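Side-chain contacts in endoglucanase A (Clostridium acetobutylicum, PDB 3IK2), which probably hydrolyses internal beta-1,4-glucosidic bonds of cellulose, as a family 44 glycoside hydrolase built on a TIM-like barrel: residues Leu103-Tyr108 with Ser182-Thr187; Val131-Asn136 with Asp205-Gln210; Leu190-Pro193 with Ser199-Leu202; Ala218-Gly223 with Gly345-Phe350. One frame throughout, in Å; residues are numbered along the deposited sequence.

Contact 1. Residues Leu103-Tyr108 with Ser182-Thr187; sequences LQAGGY and SLWPST
The indole of W184 lies over the backbone of G106. The CA of G106 sits 3.7 Å from the centroid of the six-membered ring of W184, only 12° from the ring normal. This is a CH-pi contact made by a backbone carbon over a ring face. A broad face of the indole takes the glycine, with G106 CA about 3.6 Å above the W184 plane and offset toward the rim. G106 N lies 3.6 Å from W184 CZ2. A105 meets the far end of the indole. Its CB is 4.1 Å from W184 CH2, and its carbonyl oxygen approaches that carbon obliquely. The ring gets there because CG of W184 stands anti to its own carbonyl carbon (chi1 -77°), which sends the indole off the short helix 184-187 toward the loop after strand 99-103. No hydrogen bond crosses between the two segments. D178 joins them instead. Its OD2 accepts from A105 N and G106 N, and its OD1 accepts from W184 NE1. K204 takes the carbonyl oxygen of A105. The chemistry is therefore divided: dispersion and CH-pi attraction act directly between indole and loop, while one carboxylate gathers the nearby N-H groups of both. Those donors are satisfied within a buried contact, and the shared partner should fix the indole against the loop in both position and rotation.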
# COMPACT_ATOMS: atom_id res chain seq x y z
N LEU A 103 -0.63 -13.63 7.28
CA LEU A 103 -1.08 -14.79 8.09
C LEU A 103 -2.59 -15.02 7.91
O LEU A 103 -3.31 -14.13 7.44
CB LEU A 103 -0.70 -14.62 9.57
CG LEU A 103 0.78 -14.32 9.85
CD1 LEU A 103 0.98 -14.02 11.33
CD2 LEU A 103 1.71 -15.49 9.41
N GLN A 104 -3.04 -16.23 8.22
CA GLN A 104 -4.40 -16.68 7.86
C GLN A 104 -5.32 -16.58 9.08
O GLN A 104 -4.93 -16.90 10.19
CB GLN A 104 -4.38 -18.12 7.32
CG GLN A 104 -3.67 -18.29 5.96
CD GLN A 104 -2.19 -17.91 6.01
OE1 GLN A 104 -1.45 -18.35 6.89
NE2 GLN A 104 -1.75 -17.07 5.08
N ALA A 105 -6.54 -16.09 8.85
CA ALA A 105 -7.52 -15.92 9.92
C ALA A 105 -8.93 -16.34 9.44
O ALA A 105 -9.83 -16.55 10.27
CB ALA A 105 -7.52 -14.47 10.45
N GLY A 106 -9.09 -16.50 8.13
CA GLY A 106 -10.39 -16.84 7.52
C GLY A 106 -11.07 -18.03 8.19
O GLY A 106 -12.28 -18.00 8.48
N GLY A 107 -10.27 -19.07 8.44
CA GLY A 107 -10.64 -20.20 9.29
C GLY A 107 -10.08 -21.53 8.78
O GLY A 107 -9.91 -22.45 9.56
N TYR A 108 -9.84 -21.63 7.48
CA TYR A 108 -9.43 -22.91 6.83
C TYR A 108 -8.46 -22.58 5.68
O TYR A 108 -8.49 -21.48 5.17
CB TYR A 108 -10.64 -23.72 6.28
CG TYR A 108 -11.65 -24.19 7.32
CD1 TYR A 108 -11.57 -25.45 7.90
CD2 TYR A 108 -12.69 -23.34 7.72
CE1 TYR A 108 -12.49 -25.86 8.89
CE2 TYR A 108 -13.60 -23.71 8.68
CZ TYR A 108 -13.51 -24.96 9.26
OH TYR A 108 -14.45 -25.30 10.20
N SER A 182 -14.21 -8.62 5.60
CA SER A 182 -15.64 -8.45 5.32
C SER A 182 -16.02 -9.02 3.94
O SER A 182 -17.20 -9.22 3.63
CB SER A 182 -16.06 -6.97 5.47
OG SER A 182 -15.74 -6.18 4.33
N LEU A 183 -15.01 -9.31 3.10
CA LEU A 183 -15.27 -9.99 1.85
C LEU A 183 -15.05 -11.50 1.93
O LEU A 183 -15.17 -12.17 0.94
CB LEU A 183 -14.40 -9.40 0.72
CG LEU A 183 -14.74 -7.97 0.33
CD1 LEU A 183 -13.99 -7.58 -0.98
CD2 LEU A 183 -16.25 -7.83 0.18
N TRP A 184 -14.74 -12.05 3.10
CA TRP A 184 -14.53 -13.50 3.19
C TRP A 184 -15.67 -14.31 2.58
O TRP A 184 -15.40 -15.25 1.88
CB TRP A 184 -14.27 -13.97 4.62
CG TRP A 184 -12.90 -13.68 5.13
CD1 TRP A 184 -11.76 -13.46 4.39
CD2 TRP A 184 -12.51 -13.58 6.50
NE1 TRP A 184 -10.69 -13.22 5.22
CE2 TRP A 184 -11.12 -13.30 6.52
CE3 TRP A 184 -13.20 -13.69 7.71
CZ2 TRP A 184 -10.40 -13.14 7.71
CZ3 TRP A 184 -12.48 -13.50 8.91
CH2 TRP A 184 -11.10 -13.23 8.89
N PRO A 185 -16.95 -13.96 2.88
CA PRO A 185 -18.08 -14.76 2.34
C PRO A 185 -18.27 -14.68 0.82
O PRO A 185 -18.83 -15.61 0.24
CB PRO A 185 -19.31 -14.18 3.05
CG PRO A 185 -18.92 -12.78 3.39
CD PRO A 185 -17.44 -12.86 3.73
N SER A 186 -17.85 -13.59 0.19
CA SER A 186 -18.03 -13.49 -1.26
C SER A 186 -16.78 -13.81 -2.04
O SER A 186 -16.86 -14.26 -3.17
CB SER A 186 -18.60 -12.13 -1.65
OG SER A 186 -17.80 -11.12 -1.13
N THR A 187 -15.61 -13.55 -1.45
CA THR A 187 -14.35 -13.97 -2.04
C THR A 187 -14.07 -15.46 -1.74
O THR A 187 -13.62 -16.22 -2.64
CB THR A 187 -13.18 -13.10 -1.56
OG1 THR A 187 -13.40 -11.74 -1.94
CG2 THR A 187 -11.84 -13.59 -2.19

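Contact 2. Residues Val131-Asn136 with Asp205-Gln210; sequences VEFNKN and DTQLAQ
The backbone just past strand 128-132 comes closest to helix 198-215 at F133 and L208, whose CA atoms are 6.3 Å apart. The F133 side chain fills that gap. Its ring is met from two sides by successive helix residues. L208 CB stands over one face, 4.3 Å from the F133 ring centroid and 13° off the normal, a CH-pi contact. L208 CD1 reaches the rim, 3.8 Å from F133 CD1. Q207 comes to the ring edge. Its OE1 lies near the ring plane, 3.5 Å from F133 CD2, and its amide is perpendicular to the ring. Q207 CB touches the same carbon. A water ties the segments together at the exposed side: it accepts from N134 ND2 at 3.0 Å and donates to Q207 O at 2.7 Å. The direct contact is thus largely apolar, with a polar bridge at its margin. Around it, F133 also packs on K204 and V211 of helix 198-215, on A105, and on M152 of helix 152-163. L208 touches A105 and M152 too. The aromatic ring therefore sits where two helices meet the end of strand 128-132, which forms a three-stranded sheet with 108-110 and 149-151.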
# COMPACT_ATOMS: atom_id res chain seq x y z
N VAL A 131 -7.40 -23.77 10.47
CA VAL A 131 -6.47 -22.83 11.09
C VAL A 131 -6.72 -22.76 12.59
O VAL A 131 -7.86 -22.60 13.03
CB VAL A 131 -6.59 -21.35 10.47
CG1 VAL A 131 -5.66 -20.33 11.18
CG2 VAL A 131 -6.36 -21.35 8.98
N GLU A 132 -5.64 -22.86 13.36
CA GLU A 132 -5.62 -22.47 14.77
C GLU A 132 -4.50 -21.47 14.96
O GLU A 132 -3.46 -21.57 14.31
CB GLU A 132 -5.35 -23.67 15.67
CG GLU A 132 -6.28 -24.84 15.47
CD GLU A 132 -7.67 -24.59 16.00
OE1 GLU A 132 -8.59 -25.27 15.53
OE2 GLU A 132 -7.87 -23.70 16.86
N PHE A 133 -4.69 -20.52 15.87
CA PHE A 133 -3.64 -19.52 16.14
C PHE A 133 -2.45 -20.02 16.99
O PHE A 133 -1.28 -19.70 16.73
CB PHE A 133 -4.26 -18.21 16.67
CG PHE A 133 -5.20 -17.55 15.68
CD1 PHE A 133 -4.96 -17.62 14.30
CD2 PHE A 133 -6.32 -16.85 16.13
CE1 PHE A 133 -5.82 -17.00 13.37
CE2 PHE A 133 -7.18 -16.23 15.23
CZ PHE A 133 -6.93 -16.30 13.84
N ASN A 134 -2.77 -20.84 17.98
CA ASN A 134 -1.80 -21.35 18.95
C ASN A 134 -1.77 -22.87 18.97
O ASN A 134 -2.80 -23.50 19.05
CB ASN A 134 -2.14 -20.81 20.33
CG ASN A 134 -1.96 -19.32 20.40
OD1 ASN A 134 -0.83 -18.83 20.47
ND2 ASN A 134 -3.07 -18.59 20.34
N LYS A 135 -0.57 -23.43 18.91
CA LYS A 135 -0.40 -24.89 18.86
C LYS A 135 -0.60 -25.51 20.22
O LYS A 135 -1.11 -26.63 20.32
CB LYS A 135 0.96 -25.29 18.29
CG LYS A 135 1.00 -26.73 17.76
CD LYS A 135 2.42 -27.10 17.32
CE LYS A 135 2.52 -28.57 16.90
NZ LYS A 135 3.86 -28.93 16.34
N ASN A 136 -0.21 -24.79 21.27
CA ASN A 136 -0.33 -25.30 22.65
C ASN A 136 0.43 -26.61 22.93
O ASN A 136 0.27 -27.21 23.99
CB ASN A 136 -1.80 -25.40 23.13
CG ASN A 136 -2.58 -24.10 22.93
OD1 ASN A 136 -2.24 -23.06 23.51
ND2 ASN A 136 -3.61 -24.15 22.08
N ASP A 205 -8.38 -10.60 14.64
CA ASP A 205 -7.25 -9.68 14.56
C ASP A 205 -6.50 -9.62 15.87
O ASP A 205 -5.27 -9.54 15.88
CB ASP A 205 -7.70 -8.28 14.14
CG ASP A 205 -7.88 -8.15 12.67
OD1 ASP A 205 -7.99 -9.21 12.00
OD2 ASP A 205 -7.93 -7.02 12.17
N THR A 206 -7.22 -9.66 16.98
CA THR A 206 -6.58 -9.49 18.27
C THR A 206 -5.73 -10.72 18.62
O THR A 206 -4.59 -10.59 19.01
CB THR A 206 -7.63 -9.17 19.40
OG1 THR A 206 -8.21 -7.87 19.15
CG2 THR A 206 -6.96 -9.15 20.74
N GLN A 207 -6.31 -11.91 18.47
CA GLN A 207 -5.65 -13.16 18.76
C GLN A 207 -4.49 -13.43 17.80
O GLN A 207 -3.45 -13.87 18.22
CB GLN A 207 -6.65 -14.30 18.70
CG GLN A 207 -7.77 -14.20 19.74
CD GLN A 207 -8.67 -15.44 19.72
OE1 GLN A 207 -8.45 -16.39 18.93
NE2 GLN A 207 -9.68 -15.44 20.59
N LEU A 208 -4.68 -13.14 16.51
CA LEU A 208 -3.60 -13.28 15.54
C LEU A 208 -2.48 -12.27 15.80
O LEU A 208 -1.30 -12.61 15.74
CB LEU A 208 -4.12 -13.20 14.11
CG LEU A 208 -3.18 -13.60 12.96
CD1 LEU A 208 -2.45 -14.96 13.25
CD2 LEU A 208 -3.92 -13.64 11.56
N ALA A 209 -2.83 -11.02 16.12
CA ALA A 209 -1.78 -10.07 16.51
C ALA A 209 -1.03 -10.53 17.76
O ALA A 209 0.18 -10.33 17.85
CB ALA A 209 -2.36 -8.65 16.68
N GLN A 210 -1.71 -11.16 18.72
CA GLN A 210 -1.01 -11.71 19.90
C GLN A 210 0.00 -12.84 19.57
O GLN A 210 1.06 -12.93 20.19
CB GLN A 210 -1.99 -12.17 20.98
CG GLN A 210 -2.75 -11.01 21.62
CD GLN A 210 -2.72 -11.04 23.14
OE1 GLN A 210 -3.75 -11.24 23.77
NE2 GLN A 210 -1.52 -10.85 23.75
O HOH W 1 -3.38 -15.59 20.35

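Contact 3. Residues Leu190-Pro193 with Ser199-Leu202; sequences LIHP and SEVL
H192 and E200 form a histidine-carboxylate hydrogen bond at the surface of the TIM-like barrel. The donor is H192 NE2 and the main acceptor is E200 OE2, 2.6 Å away, with an N-H...O angle of 155°. The other oxygen is a minor partner: H192 NE2 to E200 OE1 is a weak bond of 3.3 Å. OE2 accepts the hydrogen bond with its syn lone pair, the side of the other oxygen. It lies close to the imidazole plane. The carboxylate meets the ring at its edge, in plane, and the two planes are nearly coplanar, 22° apart. The two side chains come from opposite directions. E200 is extended, with CG anti to its backbone N, and reaches out from the first turn of helix 198-215 to the loop before it.

The next shell holds the carboxylate from other sides. K204, one helical turn further along, makes a salt bridge to OE2, and the backbone N of K197 donates to OE1. The nearby helix start and the lysine would probably favour the charged carboxylate. On the histidine side, the ring of W184 meets the imidazole at about 50°, which probably restricts how the imidazole can turn. The bond ties the connection between helix 184-187 and helix 198-215 back to the first turn of the latter. Beside the donor, ring carbon H192 CD2 is 3.4 Å from E200 OE2.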
# COMPACT_ATOMS: atom_id res chain seq x y z
N LEU A 190 -16.40 -20.81 0.34
CA LEU A 190 -16.11 -22.19 0.76
C LEU A 190 -15.34 -22.28 2.08
O LEU A 190 -15.39 -23.32 2.78
CB LEU A 190 -15.39 -22.93 -0.37
CG LEU A 190 -16.18 -23.86 -1.28
CD1 LEU A 190 -17.59 -23.38 -1.63
CD2 LEU A 190 -15.34 -24.26 -2.52
N ILE A 191 -14.64 -21.21 2.42
CA ILE A 191 -13.92 -21.11 3.70
C ILE A 191 -14.85 -20.52 4.77
O ILE A 191 -14.89 -20.99 5.89
CB ILE A 191 -12.64 -20.19 3.54
CG1 ILE A 191 -11.67 -20.77 2.51
CG2 ILE A 191 -11.91 -19.88 4.90
CD1 ILE A 191 -10.34 -20.00 2.45
N HIS A 192 -15.57 -19.46 4.39
CA HIS A 192 -16.27 -18.63 5.35
C HIS A 192 -17.64 -18.17 4.78
O HIS A 192 -17.82 -16.97 4.50
CB HIS A 192 -15.40 -17.41 5.72
CG HIS A 192 -15.89 -16.64 6.90
ND1 HIS A 192 -17.03 -15.86 6.87
CD2 HIS A 192 -15.38 -16.50 8.16
CE1 HIS A 192 -17.20 -15.27 8.04
NE2 HIS A 192 -16.22 -15.66 8.85
N PRO A 193 -18.62 -19.12 4.63
CA PRO A 193 -19.94 -18.86 4.04
C PRO A 193 -20.70 -17.65 4.65
O PRO A 193 -21.40 -16.95 3.92
CB PRO A 193 -20.73 -20.18 4.34
CG PRO A 193 -19.94 -20.94 5.28
CD PRO A 193 -18.49 -20.54 5.02
N SER A 199 -17.49 -8.06 15.66
CA SER A 199 -16.87 -8.73 16.83
C SER A 199 -15.90 -9.87 16.42
O SER A 199 -14.86 -10.07 17.08
CB SER A 199 -17.95 -9.28 17.76
OG SER A 199 -18.59 -10.38 17.15
N GLU A 200 -16.24 -10.59 15.35
CA GLU A 200 -15.38 -11.64 14.84
C GLU A 200 -14.03 -11.09 14.33
O GLU A 200 -12.97 -11.57 14.73
CB GLU A 200 -16.10 -12.44 13.74
CG GLU A 200 -15.17 -13.37 12.95
CD GLU A 200 -15.85 -14.09 11.78
OE1 GLU A 200 -17.01 -13.76 11.46
OE2 GLU A 200 -15.22 -14.99 11.18
N VAL A 201 -14.09 -10.08 13.46
CA VAL A 201 -12.85 -9.47 12.95
C VAL A 201 -11.93 -8.92 14.06
O VAL A 201 -10.70 -9.13 14.03
CB VAL A 201 -13.10 -8.40 11.84
CG1 VAL A 201 -13.60 -7.11 12.40
CG2 VAL A 201 -11.80 -8.13 11.06
N LEU A 202 -12.53 -8.21 15.01
CA LEU A 202 -11.83 -7.67 16.17
C LEU A 202 -11.10 -8.81 16.93
O LEU A 202 -9.92 -8.70 17.22
CB LEU A 202 -12.83 -6.97 17.10
CG LEU A 202 -12.35 -6.51 18.47
CD1 LEU A 202 -11.21 -5.47 18.35
CD2 LEU A 202 -13.52 -5.96 19.32

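Contact 4. Residues Ala218-Gly223 with Gly345-Phe350; sequences AAETFG and GTKLSF
F222, K347 and S349 bury the most surface here, where two next-but-one strands of the eight-stranded TIM-like barrel bring side chains together inside it. Strand 220-226 and strand 347-353 are not neighbours in the sheet, because strand 273-278 runs between them. Their contact is therefore made by side chains alone. F222 presents the edge of its ring to S349, with S349 OG near the ring plane. CB of S349 lies 3.7 Å from both F222 CD2 and F222 CE2. A chi1 of 165°, with OG opposite the backbone N of S349, puts the hydroxyl at the ring edge. The polar need of that hydroxyl is met by D275 OD1, on the strand in between. F222 is also held by F381, whose ring meets it edge-to-face.

Nearer the strand starts, K347 reaches E220 in a salt bridge. The two side chains cross at about a right angle. E220 OE2 and K347 NZ are modelled 2.7 Å apart, but the place of NZ is doubtful. The other carboxylate oxygen, E220 OE1, is hydrogen-bonded to Y98 OH. Beside the aromatic ring, S349 OG is 3.5 Å from F222 CD2 and equally 3.5 Å from F222 CE2.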
# COMPACT_ATOMS: atom_id res chain seq x y z
N ALA A 218 9.12 -7.65 18.08
CA ALA A 218 9.58 -6.48 17.31
C ALA A 218 8.88 -6.37 15.94
O ALA A 218 9.00 -5.37 15.25
CB ALA A 218 11.11 -6.57 17.11
N ALA A 219 8.14 -7.41 15.56
CA ALA A 219 7.43 -7.39 14.29
C ALA A 219 6.15 -6.56 14.39
O ALA A 219 5.52 -6.47 15.45
CB ALA A 219 7.15 -8.79 13.81
N GLU A 220 5.77 -5.97 13.27
CA GLU A 220 4.62 -5.06 13.20
C GLU A 220 3.39 -5.75 12.61
O GLU A 220 3.51 -6.62 11.72
CB GLU A 220 4.98 -3.84 12.36
CG GLU A 220 5.83 -2.83 13.12
CD GLU A 220 6.32 -1.71 12.21
OE1 GLU A 220 6.20 -1.82 10.97
OE2 GLU A 220 6.87 -0.73 12.75
N THR A 221 2.21 -5.35 13.11
CA THR A 221 0.95 -5.96 12.67
C THR A 221 0.13 -4.96 11.91
O THR A 221 0.10 -3.78 12.26
CB THR A 221 0.10 -6.52 13.85
OG1 THR A 221 -0.04 -5.51 14.85
CG2 THR A 221 0.77 -7.77 14.43
N PHE A 222 -0.51 -5.47 10.85
CA PHE A 222 -1.25 -4.67 9.88
C PHE A 222 -2.64 -5.27 9.88
O PHE A 222 -2.79 -6.49 9.60
CB PHE A 222 -0.64 -4.79 8.45
CG PHE A 222 0.67 -4.04 8.27
CD1 PHE A 222 1.81 -4.40 9.00
CD2 PHE A 222 0.76 -2.98 7.37
CE1 PHE A 222 3.01 -3.71 8.85
CE2 PHE A 222 1.96 -2.28 7.17
CZ PHE A 222 3.10 -2.63 7.93
N GLY A 223 -3.63 -4.42 10.18
CA GLY A 223 -5.04 -4.81 10.20
C GLY A 223 -5.98 -3.62 10.07
O GLY A 223 -5.58 -2.49 10.27
N GLY A 345 -0.77 7.14 17.91
CA GLY A 345 0.49 6.40 17.70
C GLY A 345 0.37 5.26 16.70
O GLY A 345 1.39 4.67 16.29
N THR A 346 -0.87 4.95 16.27
CA THR A 346 -1.06 3.95 15.23
C THR A 346 -0.66 4.52 13.88
O THR A 346 -0.96 5.68 13.57
CB THR A 346 -2.50 3.42 15.22
OG1 THR A 346 -2.84 2.98 16.54
CG2 THR A 346 -2.66 2.24 14.24
N LYS A 347 0.02 3.70 13.07
CA LYS A 347 0.40 4.13 11.74
C LYS A 347 -0.64 3.79 10.67
O LYS A 347 -1.52 2.97 10.89
CB LYS A 347 1.75 3.48 11.35
CG LYS A 347 2.87 3.83 12.29
CD LYS A 347 3.82 2.65 12.22
CE LYS A 347 5.04 2.81 13.06
NZ LYS A 347 5.99 1.86 12.48
N LEU A 348 -0.49 4.40 9.50
CA LEU A 348 -1.45 4.22 8.42
C LEU A 348 -0.76 3.53 7.27
O LEU A 348 0.29 3.97 6.83
CB LEU A 348 -2.01 5.59 7.94
CG LEU A 348 -3.00 5.59 6.77
CD1 LEU A 348 -4.18 4.64 7.05
CD2 LEU A 348 -3.47 7.06 6.52
N SER A 349 -1.39 2.47 6.79
CA SER A 349 -0.87 1.70 5.65
C SER A 349 -1.91 1.59 4.53
O SER A 349 -3.12 1.49 4.80
CB SER A 349 -0.42 0.33 6.12
OG SER A 349 -0.22 -0.57 5.05
N PHE A 350 -1.43 1.66 3.28
CA PHE A 350 -2.24 1.28 2.10
C PHE A 350 -1.58 0.11 1.38
O PHE A 350 -0.75 0.30 0.48
CB PHE A 350 -2.46 2.44 1.13
CG PHE A 350 -3.34 3.56 1.70
CD1 PHE A 350 -2.77 4.69 2.28
CD2 PHE A 350 -4.74 3.47 1.65
CE1 PHE A 350 -3.57 5.71 2.83
CE2 PHE A 350 -5.55 4.48 2.19
CZ PHE A 350 -4.96 5.60 2.79

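Contacts 1 to 3 cluster on one side of the chain's centre, and contact 4 lies within the barrel. The centres of contacts 1 and 3 are 6 Å apart, and contact 2 is 14 to 15 Å from them. Contact 4 is 18 to 21 Å from the others. Along the chain, the segments of contacts 1 and 2 alternate, contact 3 is nested within the loop closed by contact 2, and contact 4 follows. Contacts 2 and 3 fasten the region after strand 128-132 and the loop before helix 198-215 to that helix. Contact 1 sets helix 184-187 against the loop after strand 99-103. Contact 4 joins the strand after helix 198-215 to a later one.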